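Long-range contacts in ribosomal RNA small subunit methyltransferase E (PDB 5O96), which probably methylates the N3 position of a specific uridine in 16S ribosomal RNA, using S-adenosylmethionine as methyl donor: residues A[83-88]-A[194-199]; A[7-12]-A[25-30]; A[94-99]-A[132-137]; A[179-184]-A[217-222]. One frame throughout, in Å; residues are numbered along the deposited sequence.

Contact 1 (A[83-88]-A[194-199]); sequences IHLAQA and LIIGPE. With SAM (S-adenosylmethionine), chain I.
Ala86 and Ile196 belong to two parallel strands, 83-88 and 194-196, the middle pair of a six-stranded parallel sheet in the methyltransferase domain. Four nearly straight backbone hydrogen bonds zip them together. Leu194 N gives to His84 O, and Ala86 N returns a bond to Leu194 O at 2.8 Å. Beyond these, Ile196 N reaches Ala86 O at 3.0 Å, and Ala88 N reaches Ile196 O. Leu85, Gln87, Leu194 and Ile196 share one face of the sheet, under helices 93-104 and 227-242. Here a methyl tip, Leu85 CD1, lies 3.6 Å from Ile196 CD1, the two branched chains crossing at a slant. Bent at chi2 (76°), Gln87 folds back over Ile196, OE1 coming 3.6 Å from Ile196 CB; this buried oxygen has no polar partner in the model, whereas NE2 makes a weak bond to Thr227 O. The parallel sheet is the core of the SPOUT fold, in which the C-terminal part of the chain forms a trefoil knot that holds the cofactor. On the other face, the small Ala86 leaves room for Ile195, with CB 4.1 Å from Ile195 CG1, and helix 159-165 covers both. Beyond strand 194-196, Pro198 CD lies 3.6 Å from CB of Ala88, the last residue of the other strand. Gly197, a cofactor-binding residue, brings its O to 3.3 Å from C5' of S-adenosylmethionine, and Thr227 OG1 is hydrogen-bonded to that carbonyl.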
# COMPACT_ATOMS: atom_id res chain seq x y z
N ILE A 83 -5.52 16.41 -1.24
CA ILE A 83 -6.23 15.57 -0.29
C ILE A 83 -5.66 15.83 1.09
O ILE A 83 -4.44 15.86 1.28
CB ILE A 83 -6.10 14.09 -0.65
CG1 ILE A 83 -6.57 13.89 -2.09
CG2 ILE A 83 -6.89 13.27 0.35
CD1 ILE A 83 -6.40 12.49 -2.61
N HIS A 84 -6.54 16.08 2.05
CA HIS A 84 -6.19 16.18 3.46
C HIS A 84 -6.59 14.86 4.11
O HIS A 84 -7.78 14.58 4.27
CB HIS A 84 -6.90 17.37 4.12
CG HIS A 84 -6.52 17.59 5.54
ND1 HIS A 84 -7.08 18.57 6.33
CD2 HIS A 84 -5.63 16.94 6.34
CE1 HIS A 84 -6.54 18.54 7.54
NE2 HIS A 84 -5.66 17.55 7.57
N LEU A 85 -5.59 14.02 4.40
CA LEU A 85 -5.83 12.74 5.06
C LEU A 85 -5.98 12.96 6.55
O LEU A 85 -5.11 13.55 7.20
CB LEU A 85 -4.68 11.76 4.80
CG LEU A 85 -4.65 10.40 5.52
CD1 LEU A 85 -5.84 9.51 5.17
CD2 LEU A 85 -3.33 9.63 5.22
N ALA A 86 -7.07 12.48 7.11
CA ALA A 86 -7.19 12.39 8.55
C ALA A 86 -7.15 10.90 8.89
O ALA A 86 -8.12 10.17 8.63
CB ALA A 86 -8.47 13.06 9.05
N GLN A 87 -6.03 10.44 9.45
CA GLN A 87 -5.76 9.02 9.65
C GLN A 87 -5.85 8.70 11.14
O GLN A 87 -5.09 9.25 11.94
CB GLN A 87 -4.38 8.66 9.08
CG GLN A 87 -4.01 7.15 9.18
CD GLN A 87 -4.71 6.30 8.14
OE1 GLN A 87 -5.19 6.81 7.15
NE2 GLN A 87 -4.79 5.00 8.37
N ALA A 88 -6.78 7.82 11.50
CA ALA A 88 -6.81 7.30 12.87
C ALA A 88 -5.45 6.78 13.28
O ALA A 88 -4.81 6.06 12.52
CB ALA A 88 -7.83 6.17 12.97
N LEU A 194 -10.46 13.40 3.74
CA LEU A 194 -10.65 11.95 3.76
C LEU A 194 -10.36 11.42 5.16
O LEU A 194 -9.22 11.51 5.63
CB LEU A 194 -9.73 11.27 2.74
CG LEU A 194 -9.71 9.73 2.71
CD1 LEU A 194 -11.03 9.15 2.24
CD2 LEU A 194 -8.58 9.24 1.83
N ILE A 195 -11.39 10.86 5.80
CA ILE A 195 -11.24 10.24 7.12
C ILE A 195 -11.12 8.72 6.97
O ILE A 195 -11.95 8.07 6.31
CB ILE A 195 -12.40 10.62 8.04
CG1 ILE A 195 -12.42 12.14 8.28
CG2 ILE A 195 -12.29 9.90 9.39
CD1 ILE A 195 -13.66 12.59 9.10
N ILE A 196 -10.06 8.15 7.56
CA ILE A 196 -9.88 6.70 7.62
C ILE A 196 -9.71 6.32 9.08
O ILE A 196 -8.88 6.90 9.79
CB ILE A 196 -8.71 6.22 6.76
CG1 ILE A 196 -9.12 6.35 5.28
CG2 ILE A 196 -8.38 4.73 7.09
CD1 ILE A 196 -8.08 6.85 4.43
N GLY A 197 -10.51 5.37 9.53
CA GLY A 197 -10.63 5.08 10.93
C GLY A 197 -9.76 3.94 11.35
O GLY A 197 -9.03 3.34 10.55
N PRO A 198 -9.80 3.62 12.63
CA PRO A 198 -8.88 2.64 13.20
C PRO A 198 -9.45 1.25 12.94
O PRO A 198 -10.55 1.11 12.42
CB PRO A 198 -8.90 2.98 14.69
CG PRO A 198 -10.34 3.39 14.90
CD PRO A 198 -10.73 4.15 13.63
N GLU A 199 -8.70 0.23 13.38
CA GLU A 199 -9.09 -1.14 13.11
C GLU A 199 -10.52 -1.42 13.51
O GLU A 199 -11.31 -1.96 12.73
CB GLU A 199 -8.14 -2.15 13.76
CG GLU A 199 -8.49 -3.58 13.32
CD GLU A 199 -7.75 -4.68 14.09
OE1 GLU A 199 -6.61 -4.43 14.54
OE2 GLU A 199 -8.32 -5.79 14.24
N SAM I . -9.54 -3.63 9.14
CA SAM I . -8.48 -2.67 9.44
C SAM I . -7.26 -3.14 10.27
O SAM I . -6.97 -4.32 10.42
OXT SAM I . -6.48 -2.35 10.80
CB SAM I . -9.13 -1.53 10.16
CG SAM I . -9.22 -0.12 9.64
SD SAM I . -10.59 -0.02 8.54
CE SAM I . -9.87 0.74 7.08
C5' SAM I . -11.43 1.38 9.31
C4' SAM I . -12.91 1.29 8.99
O4' SAM I . -13.02 1.52 7.60
C3' SAM I . -13.39 -0.14 9.19
O3' SAM I . -14.01 -0.38 10.43
C2' SAM I . -14.40 -0.35 8.11
O2' SAM I . -15.67 -0.11 8.66
C1' SAM I . -14.08 0.72 7.09
N9 SAM I . -13.76 -0.01 5.85
C8 SAM I . -12.76 -0.94 5.63
N7 SAM I . -12.86 -1.40 4.36
C5 SAM I . -13.93 -0.78 3.79
C6 SAM I . -14.47 -0.88 2.53
N6 SAM I . -13.93 -1.72 1.67
N1 SAM I . -15.59 -0.14 2.22
C2 SAM I . -16.15 0.72 3.14
N3 SAM I . -15.59 0.82 4.41
C4 SAM I . -14.50 0.08 4.71

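Contact 2 (A[7-12]-A[25-30]); sequences IRIYQP and PEAGQH
Strand 8-10, carrying Ile9, runs almost antiparallel to helix 25-30, at 156° between their directions and 8.7 Å between axes, with Ile9 and Ala27 as the closest pair of backbones. No hydrogen bond joins the two segments, so side-chain packing carries the contact. Ala27 suits the centre because a single methyl lets the helix come close: its CB lies 3.8 Å from Ile9 CG2 and 4.0 Å from Tyr10 O. Ile9 uses its two branches separately. While CG2 meets the alanine, the longer arm turns back at chi2 (-63°) and sends CD1 to 3.4 Å from His30 ND1, one helical turn further on, approaching the imidazole at a slant. A beta-branched residue fits here, since its two branches let one strand position touch residues on neighbouring turns of the helix, Ala27 and His30. The third contributor is Gln11, whose chain bends after CG and lays OE1 3.4 Å from Ala27 CB. The polar role of that oxygen lies just before the helix: it accepts from Ser24 N, so the glutamine holds the residue preceding the first turn, and the Ser24 hydroxyl in turn receives Ala27 N. In the PUA-like part of the protein, strand 8-10 is the outermost strand of a mixed sheet and pairs with strand 42-46, whose Leu43 and Leu45 also touch Ile9. Helix 124-145 closes in from beside it, with Glu143 reaching His30 and Ile139 reaching Tyr10.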
# COMPACT_ATOMS: atom_id res chain seq x y z
N ILE A 7 20.73 10.50 -6.39
CA ILE A 7 20.28 10.67 -5.02
C ILE A 7 19.68 12.06 -4.87
O ILE A 7 20.22 13.04 -5.39
CB ILE A 7 21.45 10.42 -4.04
CG1 ILE A 7 21.80 8.93 -4.03
CG2 ILE A 7 21.10 10.87 -2.63
CD1 ILE A 7 20.58 8.02 -4.19
N ARG A 8 18.54 12.13 -4.19
CA ARG A 8 17.85 13.38 -3.88
C ARG A 8 17.92 13.62 -2.39
O ARG A 8 17.72 12.69 -1.60
CB ARG A 8 16.38 13.33 -4.32
CG ARG A 8 16.15 13.33 -5.83
CD ARG A 8 14.71 12.92 -6.12
NE ARG A 8 13.80 13.48 -5.13
CZ ARG A 8 13.18 14.65 -5.26
NH1 ARG A 8 13.36 15.39 -6.34
NH2 ARG A 8 12.37 15.08 -4.30
N ILE A 9 18.22 14.85 -1.99
CA ILE A 9 18.41 15.20 -0.59
C ILE A 9 17.57 16.44 -0.29
O ILE A 9 17.64 17.43 -1.02
CB ILE A 9 19.89 15.46 -0.25
CG1 ILE A 9 20.73 14.21 -0.51
CG2 ILE A 9 20.05 15.85 1.20
CD1 ILE A 9 20.34 13.05 0.35
N TYR A 10 16.77 16.36 0.77
CA TYR A 10 16.01 17.52 1.21
C TYR A 10 16.97 18.50 1.87
O TYR A 10 17.73 18.12 2.77
CB TYR A 10 14.91 17.10 2.18
CG TYR A 10 14.08 18.24 2.76
CD1 TYR A 10 13.34 19.10 1.93
CD2 TYR A 10 14.00 18.44 4.14
CE1 TYR A 10 12.56 20.14 2.46
CE2 TYR A 10 13.21 19.48 4.68
CZ TYR A 10 12.50 20.32 3.83
OH TYR A 10 11.74 21.35 4.34
N GLN A 11 16.97 19.74 1.39
CA GLN A 11 17.83 20.79 1.93
C GLN A 11 17.10 22.10 1.73
O GLN A 11 17.25 22.76 0.69
CB GLN A 11 19.20 20.81 1.25
CG GLN A 11 20.17 21.81 1.82
CD GLN A 11 20.47 21.57 3.28
OE1 GLN A 11 21.28 20.71 3.62
NE2 GLN A 11 19.79 22.31 4.15
N PRO A 12 16.26 22.51 2.68
CA PRO A 12 15.49 23.74 2.49
C PRO A 12 16.40 24.95 2.51
O PRO A 12 17.59 24.87 2.83
CB PRO A 12 14.51 23.73 3.67
CG PRO A 12 15.19 22.92 4.70
CD PRO A 12 15.95 21.85 3.96
N PRO A 25 22.97 19.39 9.24
CA PRO A 25 23.32 18.20 10.02
C PRO A 25 22.73 16.92 9.46
O PRO A 25 23.48 16.00 9.10
CB PRO A 25 22.75 18.52 11.41
CG PRO A 25 22.86 20.00 11.50
CD PRO A 25 22.74 20.56 10.11
N GLU A 26 21.40 16.85 9.35
CA GLU A 26 20.77 15.61 8.90
C GLU A 26 21.10 15.31 7.45
O GLU A 26 21.41 14.16 7.10
CB GLU A 26 19.26 15.69 9.10
CG GLU A 26 18.67 14.42 9.68
CD GLU A 26 17.32 14.64 10.31
OE1 GLU A 26 16.61 15.57 9.87
OE2 GLU A 26 16.96 13.89 11.25
N ALA A 27 21.05 16.32 6.58
CA ALA A 27 21.43 16.12 5.18
C ALA A 27 22.85 15.57 5.07
O ALA A 27 23.07 14.50 4.50
CB ALA A 27 21.27 17.42 4.40
N GLY A 28 23.82 16.28 5.64
CA GLY A 28 25.21 15.84 5.56
C GLY A 28 25.45 14.50 6.23
O GLY A 28 26.25 13.69 5.75
N GLN A 29 24.78 14.26 7.36
CA GLN A 29 24.85 12.95 8.00
C GLN A 29 24.19 11.87 7.14
O GLN A 29 24.64 10.72 7.15
CB GLN A 29 24.20 13.00 9.38
CG GLN A 29 23.87 11.64 9.98
CD GLN A 29 24.84 11.22 11.05
OE1 GLN A 29 25.75 11.97 11.41
NE2 GLN A 29 24.65 10.02 11.59
N HIS A 30 23.15 12.22 6.39
CA HIS A 30 22.58 11.27 5.44
C HIS A 30 23.59 10.92 4.35
O HIS A 30 23.89 9.75 4.12
CB HIS A 30 21.30 11.83 4.83
CG HIS A 30 20.50 10.82 4.06
ND1 HIS A 30 19.63 11.17 3.04
CD2 HIS A 30 20.41 9.47 4.18
CE1 HIS A 30 19.06 10.08 2.56
NE2 HIS A 30 19.51 9.04 3.23

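Contact 3 (A[94-99]-A[132-137]); sequences RMEMVM and HQWLNI
Met95 and Met99, one turn apart on helix 94-99, both lie on the same side of the Trp134 indole. Met95 CG touches the benzene part, 3.5 Å from Trp134 CZ2, and its sulfur lies obliquely 5.2 Å from the centroid of the six-membered ring. Met99 comes obliquely to the pyrrole part: CG makes an off-centre CH-pi contact, 4.2 Å from the five-ring centroid, and SD stands 4.7 Å from the same point. Both sulfurs therefore form Met-aromatic contacts. Methionine suits such places, because its unbranched chain and polarisable sulfur can follow a broad ring; Met99 bends at both chi2 and chi3. A second patch lies alongside. Ile137 CD1 comes to 3.5 Å from Glu96 CG, the two chains crossing at about a right angle, and Ile137 CG2 rests 3.9 Å from Met99 CB. With CG beside the backbone N (chi1 -61°) and the rest extended, Glu96 lays its methylene groups over the isoleucine and carries its carboxylate out beside Gln133. There one water donates both its hydrogens, to Glu96 OE2 and to Gln133 OE1 at 2.7 Å, joining two acceptors that could not bond each other directly. The helices cross at -40°, with axes 9.2 Å apart. Strand 109-114 lies next to this interface, with Ile110 against Met99 and Pro112 against Trp134. Helix 93-104 also packs on strand 82-88 through Met95 and Val98, and on helix 227-242 through Met97, which touches Lys101 of the second subunit as well.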
# COMPACT_ATOMS: atom_id res chain seq x y z
N ARG A 94 2.47 0.35 11.26
CA ARG A 94 1.42 0.66 10.31
C ARG A 94 1.28 2.16 10.10
O ARG A 94 1.06 2.61 8.98
CB ARG A 94 0.10 0.06 10.76
CG ARG A 94 0.11 -1.46 10.88
CD ARG A 94 -1.31 -1.94 11.20
NE ARG A 94 -1.37 -2.97 12.23
CZ ARG A 94 -1.86 -2.78 13.45
NH1 ARG A 94 -2.32 -1.60 13.81
NH2 ARG A 94 -1.89 -3.79 14.30
N MET A 95 1.39 2.94 11.17
CA MET A 95 1.27 4.38 11.01
C MET A 95 2.43 4.94 10.20
O MET A 95 2.24 5.83 9.35
CB MET A 95 1.18 5.04 12.39
CG MET A 95 0.57 6.46 12.44
SD MET A 95 -1.15 6.76 11.93
CE MET A 95 -1.93 5.18 11.90
N GLU A 96 3.64 4.42 10.42
CA GLU A 96 4.79 4.83 9.62
C GLU A 96 4.60 4.45 8.17
O GLU A 96 5.02 5.18 7.26
CB GLU A 96 6.06 4.19 10.18
CG GLU A 96 6.37 4.58 11.61
CD GLU A 96 7.65 3.97 12.13
OE1 GLU A 96 8.05 2.91 11.61
OE2 GLU A 96 8.27 4.55 13.06
N MET A 97 3.99 3.29 7.93
CA MET A 97 3.67 2.88 6.58
C MET A 97 2.77 3.91 5.90
O MET A 97 3.04 4.35 4.77
CB MET A 97 3.02 1.50 6.61
CG MET A 97 2.78 0.84 5.23
SD MET A 97 1.27 1.46 4.49
CE MET A 97 0.67 -0.07 3.77
N VAL A 98 1.70 4.33 6.60
CA VAL A 98 0.79 5.34 6.06
C VAL A 98 1.53 6.65 5.82
O VAL A 98 1.32 7.30 4.78
CB VAL A 98 -0.40 5.54 7.01
CG1 VAL A 98 -1.28 6.71 6.53
CG2 VAL A 98 -1.22 4.25 7.12
N MET A 99 2.39 7.06 6.76
CA MET A 99 3.13 8.31 6.55
C MET A 99 3.94 8.26 5.26
O MET A 99 3.95 9.22 4.48
CB MET A 99 4.02 8.59 7.75
CG MET A 99 3.25 8.84 9.05
SD MET A 99 2.27 10.38 9.06
CE MET A 99 0.76 9.80 9.79
N HIS A 132 7.68 13.79 15.48
CA HIS A 132 9.01 13.99 14.94
C HIS A 132 9.39 12.84 14.00
O HIS A 132 9.85 13.07 12.88
CB HIS A 132 9.99 14.12 16.12
CG HIS A 132 11.37 14.55 15.73
ND1 HIS A 132 11.68 15.86 15.42
CD2 HIS A 132 12.52 13.86 15.64
CE1 HIS A 132 12.97 15.95 15.14
NE2 HIS A 132 13.50 14.75 15.27
N GLN A 133 9.17 11.60 14.43
CA GLN A 133 9.54 10.44 13.62
C GLN A 133 8.72 10.39 12.35
O GLN A 133 9.24 10.06 11.27
CB GLN A 133 9.36 9.15 14.42
CG GLN A 133 10.24 9.07 15.64
CD GLN A 133 9.94 7.88 16.52
OE1 GLN A 133 8.91 7.21 16.36
NE2 GLN A 133 10.84 7.60 17.46
N TRP A 134 7.43 10.69 12.46
CA TRP A 134 6.56 10.72 11.30
C TRP A 134 7.04 11.75 10.27
O TRP A 134 7.00 11.50 9.06
CB TRP A 134 5.12 11.02 11.74
CG TRP A 134 4.47 9.91 12.55
CD1 TRP A 134 4.84 8.60 12.58
CD2 TRP A 134 3.34 10.03 13.42
NE1 TRP A 134 4.02 7.89 13.42
CE2 TRP A 134 3.08 8.75 13.94
CE3 TRP A 134 2.52 11.10 13.81
CZ2 TRP A 134 2.03 8.50 14.83
CZ3 TRP A 134 1.49 10.85 14.70
CH2 TRP A 134 1.25 9.57 15.20
N LEU A 135 7.50 12.93 10.72
CA LEU A 135 7.89 13.94 9.76
C LEU A 135 9.14 13.52 8.99
O LEU A 135 9.27 13.80 7.80
CB LEU A 135 8.10 15.30 10.44
CG LEU A 135 8.55 16.39 9.45
CD1 LEU A 135 7.53 16.54 8.30
CD2 LEU A 135 8.78 17.72 10.12
N ASN A 136 10.06 12.81 9.65
CA ASN A 136 11.27 12.40 8.94
C ASN A 136 10.95 11.34 7.90
O ASN A 136 11.53 11.36 6.81
CB ASN A 136 12.31 11.91 9.94
CG ASN A 136 12.79 13.02 10.86
OD1 ASN A 136 12.65 14.21 10.55
ND2 ASN A 136 13.35 12.63 12.00
N ILE A 137 10.03 10.43 8.21
CA ILE A 137 9.56 9.43 7.25
C ILE A 137 8.94 10.10 6.03
O ILE A 137 9.11 9.64 4.90
CB ILE A 137 8.54 8.49 7.92
CG1 ILE A 137 9.23 7.55 8.91
CG2 ILE A 137 7.74 7.74 6.87
CD1 ILE A 137 8.29 6.99 9.95
O HOH W 1 6.92 6.14 14.93

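Contact 4 (A[179-184]-A[217-222]); sequences SKTWRD and PLSLGP. With SAM (S-adenosylmethionine), chain I.
Pro217, on the outermost strand of the parallel sheet, packs its ring carbon CB 3.7 Å from Ser179 CA, and its O accepts a hydrogen bond from Lys180 N. Leu218 CD1 lies 3.5 Å from Lys180 O and 3.7 Å from Trp182 N, an apolar branch against the backbone where the 3-10 turn begins. Ser219 is the busiest residue. Its N donates to Lys180 O at 3.1 Å, from well above the carbonyl plane, and its O accepts a hydrogen bond from a water that itself accepts from Trp182 N; NE1 of that tryptophan is hydrogen-bonded to Ala240 O of the second subunit. Ser219 OG, held between backbone N and C (chi1 55°), meets a second water 2.7 Å away, which also donates to Ser179 OG, itself hydrogen-bonded to Pro176 O. Leu220 N comes to 3.2 Å from N1 of the S-adenosylmethionine adenine. At Gly221, positive phi (87°) would jam any beta carbon against the preceding carbonyl; its own O accepts from cofactor N6 at 2.9 Å. Two direct bonds and two water bridges thus fasten the 179-184 loop to the chain just before the adenine site, where backbone groups are suited to recognising the base.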
# COMPACT_ATOMS: atom_id res chain seq x y z
N SER A 179 -22.75 3.53 2.01
CA SER A 179 -21.60 4.00 1.25
C SER A 179 -21.85 3.96 -0.26
O SER A 179 -22.66 3.19 -0.78
CB SER A 179 -20.38 3.15 1.57
OG SER A 179 -20.54 1.83 1.06
N LYS A 180 -21.11 4.80 -0.97
CA LYS A 180 -21.13 4.81 -2.41
C LYS A 180 -19.69 4.77 -2.91
O LYS A 180 -18.75 5.15 -2.20
CB LYS A 180 -21.87 6.04 -2.93
CG LYS A 180 -23.30 6.16 -2.41
CD LYS A 180 -23.83 7.57 -2.61
CE LYS A 180 -25.36 7.68 -2.48
NZ LYS A 180 -25.82 8.99 -3.02
N THR A 181 -19.52 4.33 -4.16
CA THR A 181 -18.18 4.24 -4.72
C THR A 181 -17.74 5.60 -5.20
O THR A 181 -18.52 6.56 -5.26
CB THR A 181 -18.11 3.26 -5.88
OG1 THR A 181 -18.75 3.84 -7.02
CG2 THR A 181 -18.84 1.98 -5.52
N TRP A 182 -16.46 5.67 -5.57
CA TRP A 182 -15.89 6.92 -6.05
C TRP A 182 -16.65 7.49 -7.24
O TRP A 182 -16.61 8.70 -7.46
CB TRP A 182 -14.44 6.72 -6.43
CG TRP A 182 -14.25 5.90 -7.65
CD1 TRP A 182 -14.11 4.56 -7.72
CD2 TRP A 182 -14.17 6.38 -9.00
NE1 TRP A 182 -13.94 4.16 -9.02
CE2 TRP A 182 -13.96 5.27 -9.83
CE3 TRP A 182 -14.26 7.65 -9.58
CZ2 TRP A 182 -13.84 5.38 -11.22
CZ3 TRP A 182 -14.14 7.77 -10.94
CH2 TRP A 182 -13.93 6.64 -11.75
N ARG A 183 -17.37 6.66 -8.00
CA ARG A 183 -18.08 7.17 -9.17
C ARG A 183 -19.30 7.98 -8.77
O ARG A 183 -19.80 8.76 -9.59
CB ARG A 183 -18.49 6.01 -10.08
CG ARG A 183 -17.30 5.15 -10.60
CD ARG A 183 -17.77 3.92 -11.35
NE ARG A 183 -16.66 3.22 -12.00
CZ ARG A 183 -16.17 3.51 -13.21
NH1 ARG A 183 -16.69 4.50 -13.95
NH2 ARG A 183 -15.15 2.82 -13.68
N ASP A 184 -19.78 7.84 -7.55
CA ASP A 184 -20.96 8.57 -7.09
C ASP A 184 -20.63 9.94 -6.52
O ASP A 184 -21.54 10.65 -6.09
CB ASP A 184 -21.72 7.73 -6.05
CG ASP A 184 -22.49 6.56 -6.67
OD1 ASP A 184 -23.10 6.74 -7.73
OD2 ASP A 184 -22.48 5.46 -6.08
N PRO A 217 -20.17 8.81 3.00
CA PRO A 217 -19.55 7.47 3.13
C PRO A 217 -19.06 6.90 1.80
O PRO A 217 -19.83 6.70 0.86
CB PRO A 217 -20.67 6.62 3.73
CG PRO A 217 -21.92 7.23 3.19
CD PRO A 217 -21.64 8.73 3.09
N LEU A 218 -17.78 6.59 1.76
CA LEU A 218 -17.10 6.02 0.60
C LEU A 218 -16.75 4.56 0.86
O LEU A 218 -16.16 4.24 1.89
CB LEU A 218 -15.81 6.80 0.34
CG LEU A 218 -14.91 6.21 -0.75
CD1 LEU A 218 -15.54 6.59 -2.07
CD2 LEU A 218 -13.43 6.70 -0.61
N SER A 219 -17.08 3.68 -0.09
CA SER A 219 -16.64 2.28 -0.04
C SER A 219 -15.41 2.05 -0.92
O SER A 219 -15.13 2.79 -1.87
CB SER A 219 -17.75 1.34 -0.50
OG SER A 219 -18.20 1.76 -1.79
N LEU A 220 -14.68 0.97 -0.59
CA LEU A 220 -13.54 0.52 -1.40
C LEU A 220 -13.62 -0.99 -1.60
O LEU A 220 -12.70 -1.74 -1.30
CB LEU A 220 -12.20 0.92 -0.77
CG LEU A 220 -11.98 2.44 -0.70
CD1 LEU A 220 -10.75 2.74 0.13
CD2 LEU A 220 -11.82 3.03 -2.09
N GLY A 221 -14.74 -1.43 -2.17
CA GLY A 221 -14.94 -2.83 -2.48
C GLY A 221 -15.53 -3.61 -1.32
O GLY A 221 -15.64 -3.11 -0.20
N PRO A 222 -15.86 -4.88 -1.57
CA PRO A 222 -16.56 -5.70 -0.58
C PRO A 222 -15.65 -6.40 0.41
O PRO A 222 -16.16 -7.16 1.23
CB PRO A 222 -17.25 -6.75 -1.47
CG PRO A 222 -16.29 -6.91 -2.66
CD PRO A 222 -15.70 -5.56 -2.88
N SAM I . -9.54 -3.63 9.14
CA SAM I . -8.48 -2.67 9.44
C SAM I . -7.26 -3.14 10.27
O SAM I . -6.97 -4.32 10.42
OXT SAM I . -6.48 -2.35 10.80
CB SAM I . -9.13 -1.53 10.16
CG SAM I . -9.22 -0.12 9.64
SD SAM I . -10.59 -0.02 8.54
CE SAM I . -9.87 0.74 7.08
C5' SAM I . -11.43 1.38 9.31
C4' SAM I . -12.91 1.29 8.99
O4' SAM I . -13.02 1.52 7.60
C3' SAM I . -13.39 -0.14 9.19
O3' SAM I . -14.01 -0.38 10.43
C2' SAM I . -14.40 -0.35 8.11
O2' SAM I . -15.67 -0.11 8.66
C1' SAM I . -14.08 0.72 7.09
N9 SAM I . -13.76 -0.01 5.85
C8 SAM I . -12.76 -0.94 5.63
N7 SAM I . -12.86 -1.40 4.36
C5 SAM I . -13.93 -0.78 3.79
C6 SAM I . -14.47 -0.88 2.53
N6 SAM I . -13.93 -1.72 1.67
N1 SAM I . -15.59 -0.14 2.22
C2 SAM I . -16.15 0.72 3.14
N3 SAM I . -15.59 0.82 4.41
C4 SAM I . -14.50 0.08 4.71
O HOH W 2 -20.88 1.53 -1.96
O HOH W 3 -14.89 3.46 -4.42

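Contacts 1 and 4 both reach the parallel sheet and both touch S-adenosylmethionine, though at different parts: 194-199 lies by the ribose and methionine side, 217-222 by the adenine. Their centres are 15 Å apart and they do not touch. Contact 3 backs contact 1 directly, since helix 93-104 follows strand 82-88: Leu85 CD2 is 3.8 Å from Val98 CG1, and the side chain of Met95, also packed on Gln87, is about 9 Å from the bound cofactor. Contact 2 is remote, its centre 41 Å from that of contact 4, but reaches contact 3 where Glu26 OE2 comes 3.9 Å from Asn136 ND2. Helix 124-145 thus lies between the PUA-like part and the methyltransferase core.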